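Uncharacterized protein (Eubacterium rectale, PDB 5COZ) is of unknown function but carries a domain resembling the regulatory protein YycH and is probably an exported lipoprotein. Local coordinates at residues E25-I35 and S47-Y57; D123-K133 and D249-P260. All coordinates share one frame; numbering follows the deposited sequence.

Interaction 1: residues E25-I35 and S47-Y57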
loop_
_atom_site.group_PDB
_atom_site.type_symbol
_atom_site.label_atom_id
_atom_site.label_comp_id
_atom_site.label_asym_id
_atom_site.label_seq_id
_atom_site.Cartn_x
_atom_site.Cartn_y
_atom_site.Cartn_z
ATOM N N GLU A 25 -0.880 8.403 24.351
ATOM C CA GLU A 25 -0.714 7.221 25.206
ATOM C C GLU A 25 0.771 6.853 25.389
ATOM O O GLU A 25 1.542 6.833 24.415
ATOM C CB GLU A 25 -1.451 6.024 24.590
ATOM C CG GLU A 25 -2.965 6.129 24.701
ATOM C CD GLU A 25 -3.533 5.941 26.097
ATOM O OE1 GLU A 25 -2.784 5.522 27.008
ATOM O OE2 GLU A 25 -4.748 6.179 26.272
ATOM N N GLU A 26 1.167 6.548 26.629
ATOM C CA GLU A 26 2.554 6.172 26.929
ATOM C C GLU A 26 2.901 4.813 26.301
ATOM O O GLU A 26 4.066 4.568 26.009
ATOM C CB GLU A 26 2.837 6.175 28.452
ATOM C CG GLU A 26 2.110 5.115 29.260
ATOM C CD GLU A 26 2.476 5.049 30.732
ATOM O OE1 GLU A 26 2.395 6.094 31.418
ATOM O OE2 GLU A 26 2.809 3.939 31.207
ATOM N N GLN A 27 1.889 3.941 26.074
ATOM C CA GLN A 27 2.062 2.643 25.426
ATOM C C GLN A 27 1.440 2.697 24.057
ATOM O O GLN A 27 0.253 3.021 23.918
ATOM C CB GLN A 27 1.456 1.508 26.254
ATOM C CG GLN A 27 2.194 1.330 27.579
ATOM C CD GLN A 27 1.643 0.194 28.397
ATOM O OE1 GLN A 27 1.004 -0.729 27.882
ATOM N NE2 GLN A 27 1.915 0.222 29.686
ATOM N N ILE A 28 2.239 2.396 23.042
ATOM C CA ILE A 28 1.779 2.496 21.651
ATOM C C ILE A 28 0.546 1.599 21.380
ATOM O O ILE A 28 -0.355 1.996 20.640
ATOM C CB ILE A 28 2.946 2.213 20.674
ATOM C CG1 ILE A 28 2.631 2.766 19.282
ATOM C CG2 ILE A 28 3.314 0.713 20.618
ATOM C CD1 ILE A 28 3.850 2.739 18.347
ATOM N N GLY A 29 0.506 0.449 22.032
ATOM C CA GLY A 29 -0.586 -0.506 21.891
ATOM C C GLY A 29 -1.896 -0.025 22.478
ATOM O O GLY A 29 -2.942 -0.609 22.181
ATOM N N LYS A 30 -1.876 1.080 23.251
ATOM C CA LYS A 30 -3.099 1.634 23.849
ATOM C C LYS A 30 -3.694 2.811 23.053
ATOM O O LYS A 30 -4.759 3.325 23.409
ATOM C CB LYS A 30 -2.847 2.036 25.301
ATOM C CG LYS A 30 -2.720 0.788 26.189
ATOM C CD LYS A 30 -2.440 1.093 27.667
ATOM C CE LYS A 30 -3.484 1.935 28.374
ATOM N NZ LYS A 30 -4.868 1.414 28.186
ATOM N N LEU A 31 -3.040 3.204 21.943
ATOM C CA LEU A 31 -3.595 4.259 21.094
ATOM C C LEU A 31 -4.884 3.765 20.505
ATOM O O LEU A 31 -5.028 2.561 20.260
ATOM C CB LEU A 31 -2.612 4.597 19.947
ATOM C CG LEU A 31 -1.306 5.267 20.349
ATOM C CD1 LEU A 31 -0.317 5.200 19.184
ATOM C CD2 LEU A 31 -1.525 6.743 20.765
ATOM N N PRO A 32 -5.809 4.684 20.193
ATOM C CA PRO A 32 -7.039 4.264 19.519
ATOM C C PRO A 32 -6.740 3.833 18.085
ATOM O O PRO A 32 -5.659 4.153 17.569
ATOM C CB PRO A 32 -7.908 5.528 19.554
ATOM C CG PRO A 32 -6.944 6.662 19.644
ATOM C CD PRO A 32 -5.769 6.143 20.428
ATOM N N GLN A 33 -7.684 3.127 17.455
ATOM C CA GLN A 33 -7.509 2.700 16.066
ATOM C C GLN A 33 -8.250 3.650 15.106
ATOM O O GLN A 33 -7.999 3.634 13.898
ATOM C CB GLN A 33 -7.998 1.271 15.876
ATOM C CG GLN A 33 -7.052 0.227 16.466
ATOM C CD GLN A 33 -7.509 -1.170 16.143
ATOM O OE1 GLN A 33 -8.602 -1.600 16.527
ATOM N NE2 GLN A 33 -6.683 -1.907 15.417
ATOM N N ASN A 34 -9.155 4.473 15.639
ATOM C CA ASN A 34 -9.918 5.438 14.848
ATOM C C ASN A 34 -10.175 6.665 15.698
ATOM O O ASN A 34 -10.360 6.545 16.922
ATOM C CB ASN A 34 -11.259 4.826 14.379
ATOM C CG ASN A 34 -11.092 3.598 13.509
ATOM O OD1 ASN A 34 -10.912 3.684 12.274
ATOM N ND2 ASN A 34 -11.037 2.430 14.127
ATOM N N ILE A 35 -10.170 7.839 15.067
ATOM C CA ILE A 35 -10.478 9.102 15.752
ATOM C C ILE A 35 -11.419 9.911 14.866
ATOM O O ILE A 35 -11.351 9.815 13.640
ATOM C CB ILE A 35 -9.209 9.921 16.108
ATOM C CG1 ILE A 35 -8.374 10.252 14.838
ATOM C CG2 ILE A 35 -8.358 9.192 17.164
ATOM C CD1 ILE A 35 -7.247 11.259 15.045
ATOM N N SER A 47 -10.400 9.678 10.918
ATOM C CA SER A 47 -9.166 9.004 10.606
ATOM C C SER A 47 -8.898 7.690 11.262
ATOM O O SER A 47 -9.157 7.511 12.441
ATOM C CB SER A 47 -8.051 9.968 11.016
ATOM O OG SER A 47 -6.726 9.570 10.700
ATOM N N GLU A 48 -8.284 6.792 10.491
ATOM C CA GLU A 48 -7.706 5.573 11.015
ATOM C C GLU A 48 -6.387 5.963 11.677
ATOM O O GLU A 48 -5.737 6.935 11.256
ATOM C CB GLU A 48 -7.428 4.570 9.884
ATOM C CG GLU A 48 -8.670 3.901 9.330
ATOM C CD GLU A 48 -8.324 2.747 8.410
ATOM O OE1 GLU A 48 -7.853 3.017 7.283
ATOM O OE2 GLU A 48 -8.440 1.578 8.848
ATOM N N ILE A 49 -5.993 5.221 12.708
ATOM C CA ILE A 49 -4.698 5.338 13.365
ATOM C C ILE A 49 -4.018 4.005 13.168
ATOM O O ILE A 49 -4.568 2.988 13.585
ATOM C CB ILE A 49 -4.825 5.693 14.865
ATOM C CG1 ILE A 49 -5.692 6.967 15.096
ATOM C CG2 ILE A 49 -3.437 5.795 15.534
ATOM C CD1 ILE A 49 -5.078 8.269 14.540
ATOM N N ASN A 50 -2.871 3.996 12.490
ATOM C CA ASN A 50 -2.185 2.728 12.196
ATOM C C ASN A 50 -0.796 2.688 12.761
ATOM O O ASN A 50 0.113 3.414 12.293
ATOM C CB ASN A 50 -2.103 2.524 10.687
ATOM C CG ASN A 50 -3.371 2.002 10.082
ATOM O OD1 ASN A 50 -4.010 1.107 10.650
ATOM N ND2 ASN A 50 -3.702 2.475 8.870
ATOM N N ILE A 51 -0.611 1.852 13.810
ATOM C CA ILE A 51 0.727 1.622 14.369
ATOM C C ILE A 51 1.139 0.168 14.077
ATOM O O ILE A 51 2.206 -0.278 14.498
ATOM C CB ILE A 51 0.901 2.050 15.855
ATOM C CG1 ILE A 51 -0.124 1.406 16.810
ATOM C CG2 ILE A 51 0.812 3.576 15.918
ATOM C CD1 ILE A 51 0.249 -0.016 17.265
ATOM N N TRP A 52 0.263 -0.574 13.369
ATOM C CA TRP A 52 0.595 -1.886 12.798
ATOM C C TRP A 52 1.052 -2.827 13.910
ATOM O O TRP A 52 0.367 -2.900 14.932
ATOM C CB TRP A 52 1.629 -1.695 11.657
ATOM C CG TRP A 52 1.179 -0.654 10.663
ATOM C CD1 TRP A 52 1.587 0.652 10.593
ATOM C CD2 TRP A 52 0.226 -0.836 9.601
ATOM N NE1 TRP A 52 0.948 1.295 9.545
ATOM C CE2 TRP A 52 0.096 0.406 8.933
ATOM C CE3 TRP A 52 -0.595 -1.907 9.206
ATOM C CZ2 TRP A 52 -0.781 0.588 7.854
ATOM C CZ3 TRP A 52 -1.448 -1.736 8.120
ATOM C CH2 TRP A 52 -1.563 -0.493 7.482
ATOM N N ASP A 53 2.188 -3.526 13.738
ATOM C CA ASP A 53 2.624 -4.474 14.747
ATOM C C ASP A 53 3.796 -3.934 15.576
ATOM O O ASP A 53 4.518 -4.714 16.210
ATOM C CB ASP A 53 2.993 -5.807 14.066
ATOM C CG ASP A 53 1.829 -6.433 13.311
ATOM O OD1 ASP A 53 0.672 -6.194 13.699
ATOM O OD2 ASP A 53 2.076 -7.151 12.337
ATOM N N ALA A 54 3.933 -2.588 15.659
ATOM C CA ALA A 54 4.989 -1.999 16.476
ATOM C C ALA A 54 4.775 -2.344 17.950
ATOM O O ALA A 54 3.638 -2.287 18.421
ATOM C CB ALA A 54 4.974 -0.486 16.305
ATOM N N THR A 55 5.847 -2.746 18.653
ATOM C CA THR A 55 5.685 -3.185 20.036
ATOM C C THR A 55 5.968 -2.077 21.035
ATOM O O THR A 55 5.678 -2.240 22.224
ATOM C CB THR A 55 6.579 -4.389 20.340
ATOM O OG1 THR A 55 7.932 -4.028 20.098
ATOM C CG2 THR A 55 6.215 -5.623 19.517
ATOM N N SER A 56 6.523 -0.949 20.570
ATOM C CA SER A 56 6.812 0.173 21.444
ATOM C C SER A 56 7.146 1.378 20.613
ATOM O O SER A 56 7.189 1.296 19.381
ATOM C CB SER A 56 7.961 -0.151 22.400
ATOM O OG SER A 56 9.204 -0.030 21.741
ATOM N N TYR A 57 7.416 2.501 21.294
ATOM C CA TYR A 57 7.833 3.719 20.599
ATOM C C TYR A 57 9.346 3.736 20.334
ATOM O O TYR A 57 9.842 4.687 19.725
ATOM C CB TYR A 57 7.438 4.955 21.399
ATOM C CG TYR A 57 5.951 5.228 21.469
ATOM C CD1 TYR A 57 5.250 5.691 20.358
ATOM C CD2 TYR A 57 5.255 5.089 22.665
ATOM C CE1 TYR A 57 3.896 6.040 20.444
ATOM C CE2 TYR A 57 3.907 5.426 22.766
ATOM C CZ TYR A 57 3.230 5.907 21.652
ATOM O OH TYR A 57 1.914 6.301 21.759
HETATM O O HOH W 1 -5.133 -0.435 13.404
HETATM O O HOH W 2 -10.230 0.951 10.804
#
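Ile28 sends CG1 anti to its backbone N (chi1 -161°), and Tyr57 turns its ring anti to its own carbonyl carbon (chi1 -69°), torsions that bring the isoleucine over one ring face. The pair lies beyond the open end of a beta hairpin, strands 34-40 and 43-50, where the chain before the first strand folds back over the chain after the second. CB of Ile28 stands 3.8 Å from the centroid of the Tyr57 ring, a CH-pi contact almost on the ring normal. CG1 of Ile28 also reaches Ile51, CD1 packs against the methyl of Ala54, and CG2 rests on the backbone at Ser56. Leu31 closes this apolar cluster with CD1 on Ile51 CG2, 3.8 Å away, and both its methyls beside the tyrosine hydroxyl. Tyr57 OH donates to Glu25 O over 2.7 Å, 18° out of the carbonyl plane, while Glu26 O lies at the ring edge. A phenylalanine in place of Tyr57 would probably keep the CH-pi contact with Ile28 but leave Glu25 O without this donor and the 25-27 loop less firmly held. Pro276 of helix 276-288 touches both Leu31 and Tyr57, and the tyrosine ring also meets His275. Farther along, the strands pair antiparallel: Ile35 and Ser47 exchange two backbone hydrogen bonds, and Ile49 N donates to Gln33 O at 2.8 Å from above the carbonyl plane. On the face that carries Ile35 and Ser47, Ile35 CD1 meets Ile49 CD1 at 3.7 Å, the two side chains crossing at about a right angle. Asn34 and Glu48 run side by side on their own face; the carboxylate is salt-bridged to Lys186 and Arg155, and one water donates to both Asn34 OD1, at 3.2 Å, and Glu48 OE2, at 2.7 Å.

Interaction 2: residues D123-K133 and D249-P260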
loop_
_atom_site.group_PDB
_atom_site.type_symbol
_atom_site.label_atom_id
_atom_site.label_comp_id
_atom_site.label_asym_id
_atom_site.label_seq_id
_atom_site.Cartn_x
_atom_site.Cartn_y
_atom_site.Cartn_z
ATOM N N ASP A 123 12.626 -5.646 -9.359
ATOM C CA ASP A 123 11.944 -5.112 -8.185
ATOM C C ASP A 123 10.435 -5.270 -8.237
ATOM O O ASP A 123 9.715 -4.521 -7.564
ATOM C CB ASP A 123 12.287 -3.619 -8.026
ATOM C CG ASP A 123 11.797 -2.751 -9.175
ATOM O OD1 ASP A 123 11.429 -3.309 -10.238
ATOM O OD2 ASP A 123 11.812 -1.511 -9.032
ATOM N N SER A 124 9.952 -6.237 -9.035
ATOM C CA SER A 124 8.520 -6.485 -9.107
ATOM C C SER A 124 8.263 -7.865 -9.657
ATOM O O SER A 124 9.079 -8.399 -10.390
ATOM C CB SER A 124 7.819 -5.434 -9.969
ATOM O OG SER A 124 8.211 -5.506 -11.328
ATOM N N ALA A 125 7.140 -8.444 -9.254
ATOM C CA ALA A 125 6.726 -9.736 -9.758
ATOM C C ALA A 125 5.222 -9.690 -9.868
ATOM O O ALA A 125 4.545 -9.167 -8.968
ATOM C CB ALA A 125 7.199 -10.884 -8.878
ATOM N N LEU A 126 4.695 -10.180 -10.984
ATOM C CA LEU A 126 3.253 -10.168 -11.184
ATOM C C LEU A 126 2.787 -11.493 -11.754
ATOM O O LEU A 126 3.261 -11.892 -12.820
ATOM C CB LEU A 126 2.855 -9.021 -12.138
ATOM C CG LEU A 126 1.353 -8.929 -12.542
ATOM C CD1 LEU A 126 0.480 -8.597 -11.325
ATOM C CD2 LEU A 126 1.127 -7.885 -13.629
ATOM N N ALA A 127 1.843 -12.149 -11.081
ATOM C CA ALA A 127 1.187 -13.346 -11.595
ATOM C C ALA A 127 -0.297 -13.012 -11.777
ATOM O O ALA A 127 -0.902 -12.415 -10.886
ATOM C CB ALA A 127 1.367 -14.534 -10.663
ATOM N N GLU A 128 -0.875 -13.338 -12.913
ATOM C CA GLU A 128 -2.300 -13.026 -13.090
ATOM C C GLU A 128 -2.975 -13.944 -14.069
ATOM O O GLU A 128 -2.353 -14.436 -15.003
ATOM C CB GLU A 128 -2.504 -11.563 -13.538
ATOM C CG GLU A 128 -1.840 -11.184 -14.854
ATOM C CD GLU A 128 -1.827 -9.710 -15.210
ATOM O OE1 GLU A 128 -2.309 -8.875 -14.412
ATOM O OE2 GLU A 128 -1.343 -9.391 -16.318
ATOM N N THR A 129 -4.266 -14.171 -13.838
ATOM C CA THR A 129 -5.133 -14.845 -14.797
ATOM C C THR A 129 -5.699 -13.763 -15.679
ATOM O O THR A 129 -5.605 -12.579 -15.337
ATOM C CB THR A 129 -6.250 -15.653 -14.121
ATOM O OG1 THR A 129 -7.144 -14.723 -13.478
ATOM C CG2 THR A 129 -5.725 -16.699 -13.154
ATOM N N HIS A 130 -6.302 -14.149 -16.824
ATOM C CA HIS A 130 -6.913 -13.154 -17.695
ATOM C C HIS A 130 -8.033 -12.388 -16.933
ATOM O O HIS A 130 -8.074 -11.165 -16.972
ATOM C CB HIS A 130 -7.467 -13.858 -18.945
ATOM C CG HIS A 130 -8.233 -12.956 -19.859
ATOM N ND1 HIS A 130 -7.605 -11.958 -20.579
ATOM C CD2 HIS A 130 -9.562 -12.915 -20.115
ATOM C CE1 HIS A 130 -8.564 -11.348 -21.257
ATOM N NE2 HIS A 130 -9.759 -11.882 -21.002
ATOM N N ASP A 131 -8.875 -13.105 -16.171
ATOM C CA ASP A 131 -9.944 -12.464 -15.397
ATOM C C ASP A 131 -9.371 -11.561 -14.276
ATOM O O ASP A 131 -9.883 -10.464 -14.039
ATOM C CB ASP A 131 -10.885 -13.507 -14.779
ATOM C CG ASP A 131 -11.721 -14.291 -15.781
ATOM O OD1 ASP A 131 -11.719 -13.921 -16.979
ATOM O OD2 ASP A 131 -12.394 -15.266 -15.361
ATOM N N GLY A 132 -8.298 -12.000 -13.634
ATOM C CA GLY A 132 -7.666 -11.212 -12.576
ATOM C C GLY A 132 -7.071 -9.923 -13.114
ATOM O O GLY A 132 -7.261 -8.846 -12.553
ATOM N N LYS A 133 -6.364 -10.033 -14.231
ATOM C CA LYS A 133 -5.820 -8.870 -14.942
ATOM C C LYS A 133 -6.932 -7.831 -15.217
ATOM O O LYS A 133 -6.771 -6.648 -14.895
ATOM C CB LYS A 133 -5.190 -9.318 -16.272
ATOM C CG LYS A 133 -4.527 -8.165 -17.019
ATOM C CD LYS A 133 -3.853 -8.638 -18.298
ATOM C CE LYS A 133 -4.695 -8.455 -19.508
ATOM N NZ LYS A 133 -3.887 -8.614 -20.749
ATOM N N ASP A 249 -10.964 -14.833 -6.991
ATOM C CA ASP A 249 -12.322 -14.948 -7.491
ATOM C C ASP A 249 -12.759 -16.387 -7.197
ATOM O O ASP A 249 -12.065 -17.104 -6.467
ATOM C CB ASP A 249 -12.397 -14.555 -8.975
ATOM C CG ASP A 249 -11.458 -15.312 -9.900
ATOM O OD1 ASP A 249 -11.110 -16.486 -9.579
ATOM O OD2 ASP A 249 -11.112 -14.762 -10.966
ATOM N N GLU A 250 -13.894 -16.834 -7.765
ATOM C CA GLU A 250 -14.404 -18.181 -7.491
ATOM C C GLU A 250 -13.446 -19.298 -7.959
ATOM O O GLU A 250 -13.595 -20.447 -7.516
ATOM C CB GLU A 250 -15.794 -18.345 -8.129
ATOM C CG GLU A 250 -15.774 -18.310 -9.652
ATOM C CD GLU A 250 -17.103 -18.578 -10.334
ATOM O OE1 GLU A 250 -18.159 -18.498 -9.665
ATOM O OE2 GLU A 250 -17.085 -18.828 -11.560
ATOM N N LYS A 251 -12.493 -18.968 -8.839
ATOM C CA LYS A 251 -11.510 -19.937 -9.357
ATOM C C LYS A 251 -10.239 -19.986 -8.491
ATOM O O LYS A 251 -9.384 -20.852 -8.713
ATOM C CB LYS A 251 -11.171 -19.625 -10.817
ATOM C CG LYS A 251 -12.341 -19.921 -11.766
ATOM C CD LYS A 251 -11.997 -19.601 -13.209
ATOM C CE LYS A 251 -13.141 -18.960 -13.946
ATOM N NZ LYS A 251 -12.763 -18.610 -15.341
ATOM N N GLY A 252 -10.140 -19.105 -7.488
ATOM C CA GLY A 252 -8.973 -19.040 -6.612
ATOM C C GLY A 252 -8.210 -17.746 -6.835
ATOM O O GLY A 252 -8.778 -16.777 -7.363
ATOM N N ILE A 253 -6.916 -17.701 -6.454
ATOM C CA ILE A 253 -6.086 -16.519 -6.638
ATOM C C ILE A 253 -6.077 -16.154 -8.124
ATOM O O ILE A 253 -5.860 -17.029 -8.961
ATOM C CB ILE A 253 -4.644 -16.751 -6.092
ATOM C CG1 ILE A 253 -4.648 -17.244 -4.610
ATOM C CG2 ILE A 253 -3.719 -15.529 -6.302
ATOM C CD1 ILE A 253 -5.167 -16.282 -3.580
ATOM N N SER A 254 -6.307 -14.887 -8.444
ATOM C CA SER A 254 -6.353 -14.444 -9.831
ATOM C C SER A 254 -5.340 -13.345 -10.152
ATOM O O SER A 254 -5.161 -13.018 -11.318
ATOM C CB SER A 254 -7.762 -13.921 -10.118
ATOM O OG SER A 254 -8.003 -12.808 -9.263
ATOM N N PHE A 255 -4.699 -12.752 -9.136
ATOM C CA PHE A 255 -3.778 -11.639 -9.331
ATOM C C PHE A 255 -2.887 -11.537 -8.122
ATOM O O PHE A 255 -3.385 -11.560 -6.995
ATOM C CB PHE A 255 -4.603 -10.341 -9.522
ATOM C CG PHE A 255 -3.815 -9.099 -9.842
ATOM C CD1 PHE A 255 -3.261 -8.329 -8.826
ATOM C CD2 PHE A 255 -3.690 -8.658 -11.152
ATOM C CE1 PHE A 255 -2.558 -7.155 -9.122
ATOM C CE2 PHE A 255 -3.002 -7.473 -11.442
ATOM C CZ PHE A 255 -2.465 -6.724 -10.424
ATOM N N LEU A 256 -1.559 -11.469 -8.337
ATOM C CA LEU A 256 -0.615 -11.423 -7.250
ATOM C C LEU A 256 0.494 -10.495 -7.679
ATOM O O LEU A 256 1.217 -10.807 -8.630
ATOM C CB LEU A 256 -0.110 -12.860 -6.967
ATOM C CG LEU A 256 0.606 -13.147 -5.667
ATOM C CD1 LEU A 256 -0.160 -12.700 -4.526
ATOM C CD2 LEU A 256 0.781 -14.646 -5.490
ATOM N N ASP A 257 0.568 -9.322 -7.045
ATOM C CA ASP A 257 1.561 -8.318 -7.416
ATOM C C ASP A 257 2.462 -8.044 -6.221
ATOM O O ASP A 257 1.997 -7.602 -5.156
ATOM C CB ASP A 257 0.860 -7.030 -7.891
ATOM C CG ASP A 257 1.702 -6.107 -8.762
ATOM O OD1 ASP A 257 2.826 -6.504 -9.142
ATOM O OD2 ASP A 257 1.191 -5.040 -9.159
ATOM N N ILE A 258 3.754 -8.345 -6.394
ATOM C CA ILE A 258 4.737 -8.185 -5.338
ATOM C C ILE A 258 5.490 -6.899 -5.565
ATOM O O ILE A 258 6.049 -6.706 -6.638
ATOM C CB ILE A 258 5.714 -9.378 -5.298
ATOM C CG1 ILE A 258 4.960 -10.749 -5.225
ATOM C CG2 ILE A 258 6.728 -9.241 -4.116
ATOM C CD1 ILE A 258 5.930 -11.953 -5.229
ATOM N N PRO A 259 5.477 -6.007 -4.566
ATOM C CA PRO A 259 6.207 -4.742 -4.687
ATOM C C PRO A 259 7.694 -4.931 -4.405
ATOM O O PRO A 259 8.107 -6.027 -3.975
ATOM C CB PRO A 259 5.554 -3.899 -3.581
ATOM C CG PRO A 259 5.299 -4.891 -2.472
ATOM C CD PRO A 259 4.886 -6.169 -3.216
ATOM N N PRO A 260 8.512 -3.878 -4.514
ATOM C CA PRO A 260 9.927 -4.016 -4.121
ATOM C C PRO A 260 10.072 -4.443 -2.682
ATOM O O PRO A 260 9.348 -3.963 -1.786
ATOM C CB PRO A 260 10.490 -2.600 -4.316
ATOM C CG PRO A 260 9.566 -1.981 -5.358
ATOM C CD PRO A 260 8.215 -2.505 -4.972
HETATM O O HOH W 3 -9.252 -16.073 -12.454
HETATM O O HOH W 4 -13.223 -14.981 -12.707
#
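Asp123 opens the contact with its carbonyl O against the ring of Pro260, 3.4 Å from CG. Ala125 then pairs with Ile258: Ile258 N donates to Ala125 O at 2.8 Å, the return bond is weak, and the alanine methyl rests on Ile258 CD1. Leu126 holds CG anti to its backbone N (chi1 176°), which carries CD1 over one face of the Phe255 ring, 3.6 Å from CZ and displaced toward the rim. The same methyl touches Asp257, the residue opposite Leu126. Ala127 and Leu256 exchange two backbone hydrogen bonds in the carbonyl planes, with their side chains turned to Leu83 of helix 73-87. Glu128 lies alongside Phe255, its carboxylate plane 47° from the ring. At Thr129 the strand gives way to helix 130-137: Thr129 N donates to Ser254 O at 2.9 Å, and Thr129 OG1, at the N-cap, accepts from Gly132 N at 3.0 Å. Asp131 OD2 makes a long salt bridge to Lys251 NZ, 3.4 Å; two waters tie Asp249 OD2 to Thr129 OG1 and to Asp131 OD2, which probably eases the proximity of the two carboxylates. Gly132 brings CA within 3.3 Å of Ser254 O, where a side chain would clash. Ser254 and Phe255 both face Ala247 in a classic beta bulge. Together these contacts form an antiparallel strand pair inside a larger antiparallel sheet, finished by an N-capped helix start set against the bulge.

In the fold
From the N terminus, helix 16-22 leads into interaction 1, which closes a short loop: only 11 residues separate 25-35 from 47-57, and they hold most of the hairpin's first strand, its turn and the start of its second, at the edge of the mixed sheet. The chain then runs on through strand 58-66 and helix 73-87 before interaction 2 opens at 123-133. Its partner, 249-260, returns after 115 residues, joining strands 125-128 and 252-258 within the separate antiparallel sheet. The two loops follow one another, neither nesting nor crossing. The centres of interactions 1 and 2 lie about 31 Å apart, on opposite sides of the chain's centre. Strand 262-272 leads from interaction 2 back into the mixed sheet.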